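Local coordinates for mandelate racemase/muconate lactonizing protein (Thermobispora bispora, PDB 3VC5) that probably catalyses the magnesium-dependent dehydration of D-glucarate to 5-dehydro-4-deoxy-D-glucarate, as a glucarate dehydratase of the enolase superfamily, at residues A[75-79]-A[105-111]; A[159-164]-A[387-391]; A[290-296]-A[313-317]; A[341-345]-A[371-377]. All coordinates share one frame; numbering follows the deposited sequence.

Interaction 1 (A[75-79]-A[105-111])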
# COMPACT_ATOMS: atom_id res chain seq x y z
N ALA A 75 -29.10 0.44 8.43
CA ALA A 75 -28.84 0.41 7.00
C ALA A 75 -27.53 -0.33 6.70
O ALA A 75 -27.42 -1.08 5.70
CB ALA A 75 -28.82 1.82 6.43
N HIS A 76 -26.54 -0.13 7.55
CA HIS A 76 -25.28 -0.84 7.40
C HIS A 76 -25.44 -2.33 7.67
O HIS A 76 -24.94 -3.16 6.89
CB HIS A 76 -24.22 -0.25 8.35
CG HIS A 76 -22.86 -0.86 8.19
ND1 HIS A 76 -22.11 -0.71 7.05
CD2 HIS A 76 -22.11 -1.62 9.04
CE1 HIS A 76 -20.95 -1.32 7.19
NE2 HIS A 76 -20.93 -1.91 8.39
N LEU A 77 -26.08 -2.66 8.79
CA LEU A 77 -26.37 -4.05 9.12
C LEU A 77 -27.03 -4.77 7.93
O LEU A 77 -26.69 -5.93 7.61
CB LEU A 77 -27.28 -4.10 10.35
CG LEU A 77 -27.87 -5.46 10.75
CD1 LEU A 77 -26.77 -6.48 11.08
CD2 LEU A 77 -28.82 -5.24 11.97
N GLU A 78 -27.99 -4.11 7.29
CA GLU A 78 -28.68 -4.73 6.14
C GLU A 78 -27.73 -5.05 4.98
O GLU A 78 -27.83 -6.11 4.33
CB GLU A 78 -29.84 -3.84 5.64
CG GLU A 78 -30.99 -3.77 6.63
CD GLU A 78 -32.03 -2.73 6.24
OE1 GLU A 78 -31.76 -1.92 5.31
OE2 GLU A 78 -33.11 -2.72 6.88
N GLN A 79 -26.79 -4.14 4.72
CA GLN A 79 -25.79 -4.37 3.68
C GLN A 79 -24.83 -5.48 4.06
O GLN A 79 -24.45 -6.29 3.19
CB GLN A 79 -25.02 -3.08 3.35
CG GLN A 79 -25.88 -1.99 2.70
CD GLN A 79 -26.66 -2.43 1.46
OE1 GLN A 79 -27.86 -2.11 1.32
NE2 GLN A 79 -26.00 -3.14 0.53
N VAL A 105 -22.89 -6.10 -4.33
CA VAL A 105 -24.05 -6.16 -3.47
C VAL A 105 -24.49 -4.75 -3.07
O VAL A 105 -25.68 -4.43 -3.09
CB VAL A 105 -23.79 -7.03 -2.21
CG1 VAL A 105 -24.95 -6.91 -1.22
CG2 VAL A 105 -23.58 -8.48 -2.61
N VAL A 106 -23.53 -3.92 -2.70
CA VAL A 106 -23.82 -2.56 -2.27
C VAL A 106 -24.44 -1.81 -3.43
O VAL A 106 -25.35 -1.01 -3.24
CB VAL A 106 -22.52 -1.85 -1.80
CG1 VAL A 106 -22.70 -0.33 -1.70
CG2 VAL A 106 -22.06 -2.43 -0.47
N GLY A 107 -23.94 -2.08 -4.63
CA GLY A 107 -24.58 -1.58 -5.84
C GLY A 107 -24.60 -0.08 -5.73
O GLY A 107 -23.55 0.56 -5.56
N ALA A 108 -25.81 0.48 -5.81
CA ALA A 108 -26.01 1.92 -5.83
C ALA A 108 -26.22 2.54 -4.44
O ALA A 108 -26.33 3.78 -4.27
CB ALA A 108 -27.19 2.24 -6.72
N ASN A 109 -26.30 1.69 -3.44
CA ASN A 109 -26.61 2.16 -2.10
C ASN A 109 -25.43 3.02 -1.60
O ASN A 109 -24.26 2.67 -1.84
CB ASN A 109 -26.80 0.94 -1.20
CG ASN A 109 -28.13 0.26 -1.41
OD1 ASN A 109 -29.16 0.76 -0.97
ND2 ASN A 109 -28.11 -0.90 -2.06
N ILE A 110 -25.73 4.17 -1.01
CA ILE A 110 -24.75 4.89 -0.20
C ILE A 110 -25.33 5.02 1.22
O ILE A 110 -26.40 5.60 1.42
CB ILE A 110 -24.43 6.29 -0.73
CG1 ILE A 110 -23.64 6.20 -2.03
CG2 ILE A 110 -23.61 7.07 0.32
CD1 ILE A 110 -23.44 7.59 -2.75
N VAL A 111 -24.63 4.46 2.21
CA VAL A 111 -25.15 4.42 3.57
C VAL A 111 -24.63 5.66 4.28
O VAL A 111 -23.40 5.89 4.33
CB VAL A 111 -24.69 3.13 4.31
CG1 VAL A 111 -25.08 3.18 5.80
CG2 VAL A 111 -25.24 1.87 3.64
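In the N-terminal capping domain, Ala75, His76 and Gln79 of helix 74-85 meet the end of helix 95-106 and the turn behind it. Val111 lies at one end of the contact. Its CG1 is anti to the backbone N (chi1 172°) and points to the start of the helix, where it sits 4.0 Å from Ala75 CB. Its other methyl, CG2, lies 4.0 Å from Gln79 CG, and the glutamine and valine run antiparallel as they pass. Gln79 then bends at chi2 (-54°), which lays its amide against the turn. NE2 comes to 3.6 Å from Val106 CA. OE1 lies 3.6 Å from Asn109 ND2, too loose for a hydrogen bond, and the two amide planes are 39° apart. Asn109 spends its amide within the turn instead. Its ND2 donates to Val106 O over 3.0 Å, and its backbone N reaches the same oxygen over 2.9 Å from the opposite face of the carbonyl. An alanine in place of Gln79 is likely to leave a gap between Val111 CG2 and the turn and to uncover Val106. Val111 is also tied by its backbone to Ser121 and Thr126. The contact joins two successive helices of the enolase-type N-terminal domain, the second of them ended by a type II' turn with Gly107 at positive phi.

Interaction 2 (A[159-164]-A[387-391])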
# COMPACT_ATOMS: atom_id res chain seq x y z
N ARG A 159 6.73 -3.32 16.61
CA ARG A 159 6.72 -2.94 18.01
C ARG A 159 5.96 -4.04 18.75
O ARG A 159 5.03 -4.64 18.20
CB ARG A 159 6.08 -1.56 18.19
CG ARG A 159 4.74 -1.41 17.48
CD ARG A 159 4.27 0.06 17.43
NE ARG A 159 5.11 0.94 16.62
CZ ARG A 159 4.94 1.22 15.32
NH1 ARG A 159 3.97 0.65 14.61
NH2 ARG A 159 5.77 2.07 14.71
N ASP A 160 6.38 -4.33 19.98
CA ASP A 160 5.77 -5.42 20.74
C ASP A 160 4.40 -5.06 21.31
O ASP A 160 3.58 -5.96 21.56
CB ASP A 160 6.68 -5.87 21.89
CG ASP A 160 7.93 -6.58 21.42
OD1 ASP A 160 7.96 -7.05 20.26
OD2 ASP A 160 8.88 -6.68 22.22
N ALA A 161 4.15 -3.76 21.51
CA ALA A 161 2.90 -3.29 22.09
C ALA A 161 2.51 -1.97 21.40
O ALA A 161 3.39 -1.25 20.94
CB ALA A 161 3.04 -3.11 23.61
N VAL A 162 1.21 -1.69 21.34
CA VAL A 162 0.69 -0.51 20.64
C VAL A 162 0.17 0.46 21.66
O VAL A 162 -0.79 0.16 22.38
CB VAL A 162 -0.45 -0.93 19.72
CG1 VAL A 162 -1.17 0.29 19.14
CG2 VAL A 162 0.07 -1.87 18.61
N PRO A 163 0.80 1.63 21.76
CA PRO A 163 0.29 2.63 22.71
C PRO A 163 -1.06 3.20 22.28
O PRO A 163 -1.29 3.46 21.10
CB PRO A 163 1.35 3.75 22.67
CG PRO A 163 2.59 3.08 22.14
CD PRO A 163 2.07 2.06 21.14
N TYR A 164 -1.92 3.41 23.28
CA TYR A 164 -3.23 4.02 23.14
C TYR A 164 -3.30 5.27 24.02
O TYR A 164 -2.62 5.36 25.05
CB TYR A 164 -4.38 3.03 23.49
CG TYR A 164 -4.62 1.98 22.42
CD1 TYR A 164 -5.56 2.19 21.40
CD2 TYR A 164 -3.87 0.81 22.41
CE1 TYR A 164 -5.76 1.24 20.40
CE2 TYR A 164 -4.07 -0.15 21.43
CZ TYR A 164 -5.00 0.09 20.40
OH TYR A 164 -5.19 -0.86 19.45
N GLY A 387 -0.34 1.56 29.33
CA GLY A 387 -1.03 2.32 28.28
C GLY A 387 -1.03 1.69 26.91
O GLY A 387 -1.59 2.27 25.95
N ALA A 388 -0.42 0.52 26.77
CA ALA A 388 -0.25 -0.11 25.47
C ALA A 388 -0.80 -1.54 25.47
O ALA A 388 -0.78 -2.23 26.50
CB ALA A 388 1.22 -0.13 25.08
N VAL A 389 -1.27 -2.00 24.33
CA VAL A 389 -1.76 -3.37 24.19
C VAL A 389 -0.69 -4.22 23.52
O VAL A 389 -0.32 -4.00 22.36
CB VAL A 389 -3.05 -3.42 23.35
CG1 VAL A 389 -3.50 -4.89 23.13
CG2 VAL A 389 -4.15 -2.60 24.01
N PRO A 390 -0.14 -5.19 24.26
CA PRO A 390 0.80 -6.09 23.61
C PRO A 390 0.13 -6.87 22.46
O PRO A 390 -1.04 -7.28 22.58
CB PRO A 390 1.24 -7.02 24.76
CG PRO A 390 0.94 -6.27 26.04
CD PRO A 390 -0.33 -5.51 25.70
N VAL A 391 0.83 -7.04 21.35
CA VAL A 391 0.28 -7.84 20.25
C VAL A 391 -0.06 -9.24 20.74
O VAL A 391 0.80 -9.92 21.32
CB VAL A 391 1.25 -7.97 19.06
CG1 VAL A 391 0.60 -8.84 17.96
CG2 VAL A 391 1.65 -6.61 18.54
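Tyr164 and Val389 meet where strand 388-390 pairs antiparallel with strand 161-169, the first strand of the enolase-type barrel sheet. Tyr164 can be followed outward. Its CB lies 3.8 Å from Gly387 O. With CG anti to the carbonyl carbon (chi1 -74°), the ring reaches across to Val389 on the neighbouring strand. CD2 is 3.8 Å and CE2 3.6 Å from Val389 CG2, so one methyl serves both ring carbons, and the two side chains run at a slant to each other. At the tip, OH is hydrogen-bonded to Thr351 of helix 344-355. Leu347 and Met350 of that helix also touch the ring.

The backbones do the rest. Val162 and Val389 form the hydrogen-bonded pair: Val162 N gives to Val389 O over 3.0 Å, and Val389 N gives to Val162 O over 2.9 Å. Both donors stand above the plane of the carbonyl they meet. The bonds at the ends are nearer to their carbonyl planes: Tyr164 N to Gly387 O at 2.9 Å, and Val391 N to Asp160 O at 3.0 Å. Ala161 faces Pro390 and Pro163 faces Ala388 as non-hydrogen-bonded pairs. Their side chains share one face of the sheet, where the two alanine methyls touch. Val162 and Val389 turn to the other face. Besides its N-H bond, Val162 O takes a CA-H...O contact from Ala388 CA at 3.1 Å.

Interaction 3 (A[290-296]-A[313-317])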
# COMPACT_ATOMS: atom_id res chain seq x y z
N VAL A 290 -10.82 14.02 5.57
CA VAL A 290 -10.12 12.99 4.77
C VAL A 290 -10.49 11.64 5.34
O VAL A 290 -9.97 11.26 6.43
CB VAL A 290 -8.59 13.17 4.82
CG1 VAL A 290 -7.87 12.11 3.99
CG2 VAL A 290 -8.20 14.59 4.36
N VAL A 291 -11.42 10.93 4.68
CA VAL A 291 -11.97 9.70 5.26
C VAL A 291 -12.11 8.59 4.21
O VAL A 291 -12.68 7.54 4.49
CB VAL A 291 -13.33 9.95 6.00
CG1 VAL A 291 -13.13 10.89 7.21
CG2 VAL A 291 -14.34 10.54 5.04
N THR A 292 -11.64 8.85 2.99
CA THR A 292 -11.70 7.83 1.95
C THR A 292 -10.62 8.20 0.92
O THR A 292 -10.18 9.34 0.90
CB THR A 292 -13.14 7.75 1.34
OG1 THR A 292 -13.24 6.58 0.54
CG2 THR A 292 -13.48 8.96 0.47
N PRO A 293 -10.13 7.25 0.12
CA PRO A 293 -8.96 7.62 -0.68
C PRO A 293 -9.16 8.77 -1.67
O PRO A 293 -8.21 9.52 -1.94
CB PRO A 293 -8.61 6.29 -1.41
CG PRO A 293 -9.04 5.22 -0.38
CD PRO A 293 -10.37 5.78 0.09
N GLU A 294 -10.38 8.96 -2.16
CA GLU A 294 -10.67 10.02 -3.13
C GLU A 294 -10.39 11.41 -2.54
O GLU A 294 -10.28 12.38 -3.26
CB GLU A 294 -12.14 9.96 -3.59
CG GLU A 294 -12.44 8.96 -4.72
CD GLU A 294 -13.85 9.11 -5.30
OE1 GLU A 294 -14.25 8.29 -6.16
OE2 GLU A 294 -14.57 10.06 -4.91
N HIS A 295 -10.32 11.50 -1.22
CA HIS A 295 -10.06 12.80 -0.57
C HIS A 295 -8.58 13.17 -0.57
O HIS A 295 -8.21 14.31 -0.23
CB HIS A 295 -10.53 12.74 0.90
CG HIS A 295 -12.01 12.60 1.04
ND1 HIS A 295 -12.62 12.17 2.20
CD2 HIS A 295 -13.01 12.78 0.13
CE1 HIS A 295 -13.93 12.12 2.01
NE2 HIS A 295 -14.19 12.50 0.77
N LEU A 296 -7.71 12.21 -0.85
CA LEU A 296 -6.28 12.44 -0.60
C LEU A 296 -5.62 13.41 -1.58
O LEU A 296 -4.81 14.24 -1.16
CB LEU A 296 -5.50 11.12 -0.48
CG LEU A 296 -5.81 10.33 0.81
CD1 LEU A 296 -5.49 8.83 0.64
CD2 LEU A 296 -5.08 10.95 2.01
N HIS A 313 -12.13 0.49 9.87
CA HIS A 313 -13.57 0.22 9.75
C HIS A 313 -14.21 1.00 8.62
O HIS A 313 -15.30 0.64 8.17
CB HIS A 313 -14.31 0.54 11.06
CG HIS A 313 -13.80 -0.22 12.25
ND1 HIS A 313 -12.80 0.28 13.06
CD2 HIS A 313 -14.18 -1.40 12.80
CE1 HIS A 313 -12.57 -0.59 14.05
NE2 HIS A 313 -13.38 -1.63 13.89
N TYR A 314 -13.58 2.08 8.17
CA TYR A 314 -14.15 2.77 6.99
C TYR A 314 -13.13 3.04 5.89
O TYR A 314 -13.52 3.53 4.83
CB TYR A 314 -14.94 4.06 7.38
CG TYR A 314 -14.13 5.14 8.08
CD1 TYR A 314 -13.35 6.03 7.36
CD2 TYR A 314 -14.16 5.28 9.47
CE1 TYR A 314 -12.65 7.06 7.99
CE2 TYR A 314 -13.48 6.29 10.11
CZ TYR A 314 -12.68 7.15 9.38
OH TYR A 314 -11.98 8.14 10.04
N TRP A 315 -11.85 2.68 6.11
CA TRP A 315 -10.85 2.75 5.02
C TRP A 315 -10.73 1.40 4.29
O TRP A 315 -9.94 1.26 3.38
CB TRP A 315 -9.48 3.24 5.50
CG TRP A 315 -9.42 4.72 5.75
CD1 TRP A 315 -9.76 5.38 6.90
CD2 TRP A 315 -8.97 5.72 4.83
NE1 TRP A 315 -9.52 6.73 6.77
CE2 TRP A 315 -9.05 6.98 5.50
CE3 TRP A 315 -8.50 5.68 3.50
CZ2 TRP A 315 -8.67 8.18 4.90
CZ3 TRP A 315 -8.12 6.91 2.88
CH2 TRP A 315 -8.20 8.14 3.60
N GLY A 316 -11.49 0.40 4.73
CA GLY A 316 -11.60 -0.84 3.96
C GLY A 316 -10.73 -1.99 4.42
O GLY A 316 -10.32 -2.84 3.59
N GLY A 317 -10.51 -2.11 5.72
CA GLY A 317 -9.79 -3.27 6.23
C GLY A 317 -8.33 -3.01 6.52
O GLY A 317 -7.80 -1.89 6.29
O HOH W 1 -9.96 9.24 8.44
O HOH W 2 -12.95 4.47 2.26
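A water bound at the edge of the Trp315 ring is gripped by three groups from the two segments. It donates to Val290 O at 2.8 Å. It accepts from Tyr314 OH at 2.8 Å and from Trp315 NE1 at 3.0 Å, and it lies in the plane of the indole. These bonds help to fix the rotation of both aromatic side chains. The indole packs flat on the peptide between Val291 and Thr292: Val291 C and Thr292 N lie over one face, 3.5 Å above the plane and offset toward the rim. Three apolar side chains reach its far end. Val290 CG1 is 4.0 Å from CH2 of Trp315, while Pro293 CD and Leu296 CD1 both approach CZ3. Tyr314 has CG between its backbone N and carbonyl carbon (chi1 61°), which brings the ring against Val291. There Val291 O meets the ring edge in plane, 3.3 Å from Tyr314 CD1. This buried oxygen has no hydrogen-bond partner in the model. A second water links the segments, accepting from Thr292 OG1 and donating to Tyr314 O. Val291 N is held by His295 ND1 at 3.0 Å. An alanine in place of Trp315 would probably open a gap under this peptide and leave the first water without one donor. The contact joins the loop after strand 284-286 to short helix 312-315, which follows strand 307-310. Tyr314 borders Asn287 of the magnesium site, metal-free in this chain, and Lys125 of helix 123-146 makes a cation-pi contact with its ring. Helix 318-330 packs on Trp315 through Ser321 and Ile324, and Leu296 touches Thr330 of the second subunit.

Interaction 4 (A[341-345]-A[371-377]); sequences SHLGI and QDGQDVV
Leu343, Gly344 and Ile345, at the start of helix 344-355, interlock with Asp375, Val376 and Val377. Val376 is a bump between two larger side chains. Its CG1 lies 4.1 Å from Leu343 CD1, and its CG2 lies 4.0 Å from Ile345 CD1. The leucine and valine chains stand nearly perpendicular. The other leucine methyl, CD2, rests against Gln374 O at 3.6 Å. Val377 fills the next place, with CG1 3.7 Å from Ile345 CG1.

Gly344 makes the hollow. Asp375 and Val377 both close over its CA, and a side chain on that carbon would run into the carboxylate and Val377 CG2. Asp375 OD1 takes the Gly344 N-H over 2.8 Å on its syn side, 24° out of the carboxylate plane. On its anti side it takes Val376 N, also at 2.8 Å, so two N-H groups hold the carboxylate in place.

At the other end Gln371 bends at chi2 (48°) and turns its OE1 toward Ser341. No direct bond forms. Two waters donate to OE1; one accepts from Ser341 OG and the other from His342 N. Gln371 NE2 is held by Arg36 and Asp37. Leu343 also touches Phe35 and Ile345 touches Leu67, so the contact lies where barrel domain and capping domain meet. Gly344 N is the first amide of the helix, and Leu343 at the N-cap has no polar side chain to meet it. Asp375 supplies the acceptor from another loop. Its negative charge would be steadied by the positive end of the helix dipole, which is likely to favour the ionised acid.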
# COMPACT_ATOMS: atom_id res chain seq x y z
N SER A 341 -16.95 3.55 19.53
CA SER A 341 -17.24 2.56 20.59
C SER A 341 -17.13 1.17 20.00
O SER A 341 -17.79 0.88 18.99
CB SER A 341 -18.68 2.76 21.04
OG SER A 341 -18.85 4.10 21.49
N HIS A 342 -16.35 0.29 20.64
CA HIS A 342 -16.03 -0.98 19.98
C HIS A 342 -15.65 -2.05 20.99
O HIS A 342 -15.43 -1.78 22.18
CB HIS A 342 -14.86 -0.78 18.97
CG HIS A 342 -13.54 -0.49 19.64
ND1 HIS A 342 -12.77 -1.49 20.20
CD2 HIS A 342 -12.90 0.68 19.91
CE1 HIS A 342 -11.68 -0.95 20.74
NE2 HIS A 342 -11.73 0.36 20.58
N LEU A 343 -15.59 -3.29 20.50
CA LEU A 343 -15.30 -4.44 21.36
C LEU A 343 -13.93 -5.04 21.02
O LEU A 343 -13.08 -4.39 20.37
CB LEU A 343 -16.44 -5.46 21.22
CG LEU A 343 -17.82 -4.89 21.55
CD1 LEU A 343 -18.86 -5.99 21.32
CD2 LEU A 343 -17.86 -4.40 23.00
N GLY A 344 -13.68 -6.26 21.49
CA GLY A 344 -12.34 -6.82 21.44
C GLY A 344 -11.89 -7.33 20.07
O GLY A 344 -10.70 -7.47 19.82
N ILE A 345 -12.84 -7.63 19.19
CA ILE A 345 -12.46 -8.04 17.83
C ILE A 345 -11.84 -6.83 17.14
O ILE A 345 -10.73 -6.91 16.59
CB ILE A 345 -13.66 -8.58 17.06
CG1 ILE A 345 -14.13 -9.90 17.70
CG2 ILE A 345 -13.31 -8.74 15.53
CD1 ILE A 345 -15.58 -10.25 17.31
N GLN A 371 -16.39 1.18 27.81
CA GLN A 371 -17.22 -0.03 27.71
C GLN A 371 -17.10 -0.88 28.98
O GLN A 371 -17.80 -1.88 29.12
CB GLN A 371 -16.87 -0.82 26.45
CG GLN A 371 -17.86 -0.51 25.30
CD GLN A 371 -18.07 0.99 25.12
OE1 GLN A 371 -17.20 1.68 24.55
NE2 GLN A 371 -19.20 1.51 25.62
N ASP A 372 -16.27 -0.46 29.89
CA ASP A 372 -16.16 -1.07 31.22
C ASP A 372 -16.18 -2.59 31.26
O ASP A 372 -16.87 -3.18 32.05
CB ASP A 372 -17.21 -0.47 32.13
CG ASP A 372 -16.79 -0.43 33.59
OD1 ASP A 372 -15.61 -0.49 33.91
OD2 ASP A 372 -17.67 -0.40 34.40
N GLY A 373 -15.39 -3.19 30.41
CA GLY A 373 -15.15 -4.63 30.42
C GLY A 373 -16.12 -5.44 29.59
O GLY A 373 -15.91 -6.65 29.43
N GLN A 374 -17.15 -4.80 29.02
CA GLN A 374 -18.09 -5.55 28.16
C GLN A 374 -17.34 -6.08 26.93
O GLN A 374 -16.59 -5.34 26.29
CB GLN A 374 -19.25 -4.67 27.68
CG GLN A 374 -20.15 -4.14 28.81
CD GLN A 374 -21.10 -3.07 28.35
OE1 GLN A 374 -22.29 -3.33 28.13
NE2 GLN A 374 -20.58 -1.86 28.18
N ASP A 375 -17.57 -7.34 26.56
CA ASP A 375 -16.90 -7.86 25.38
C ASP A 375 -17.54 -9.15 24.92
O ASP A 375 -18.31 -9.76 25.68
CB ASP A 375 -15.41 -8.07 25.64
CG ASP A 375 -14.54 -7.79 24.41
OD1 ASP A 375 -15.05 -7.89 23.25
OD2 ASP A 375 -13.34 -7.46 24.60
N VAL A 376 -17.25 -9.53 23.67
CA VAL A 376 -17.70 -10.82 23.13
C VAL A 376 -16.55 -11.80 22.93
O VAL A 376 -16.77 -12.91 22.41
CB VAL A 376 -18.50 -10.65 21.80
CG1 VAL A 376 -19.80 -9.88 22.05
CG2 VAL A 376 -17.61 -9.99 20.74
N VAL A 377 -15.32 -11.43 23.31
CA VAL A 377 -14.20 -12.40 23.23
C VAL A 377 -13.78 -12.75 24.66
O VAL A 377 -14.06 -11.99 25.60
CB VAL A 377 -13.00 -11.88 22.42
CG1 VAL A 377 -13.45 -11.46 21.00
CG2 VAL A 377 -12.35 -10.68 23.12
O HOH W 3 -17.82 4.42 23.98
O HOH W 4 -14.92 0.81 23.21

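Interaction 1 belongs to the capping domain, and interactions 2, 3 and 4 involve the barrel domain. Interactions 3 and 4 are nested inside the chain loop closed by interaction 2. Interactions 3 and 4 come within about 5 Å at their nearest atoms, though their centres are 24 Å apart. Both approach the active site. The side chain of Tyr314 is about 4 Å from that of His338, and that of Ser341 about 9 Å from that of Lys211, both predicted proton acceptors. Ser341 also lies about 5 Å from a phosphate, probably from the crystallisation liquor. Helix 344-355 connects interactions 4 and 2, whose nearest atoms are about 6 Å apart. Interaction 1 lies farther out, its centre about 17 Å from that of interaction 3.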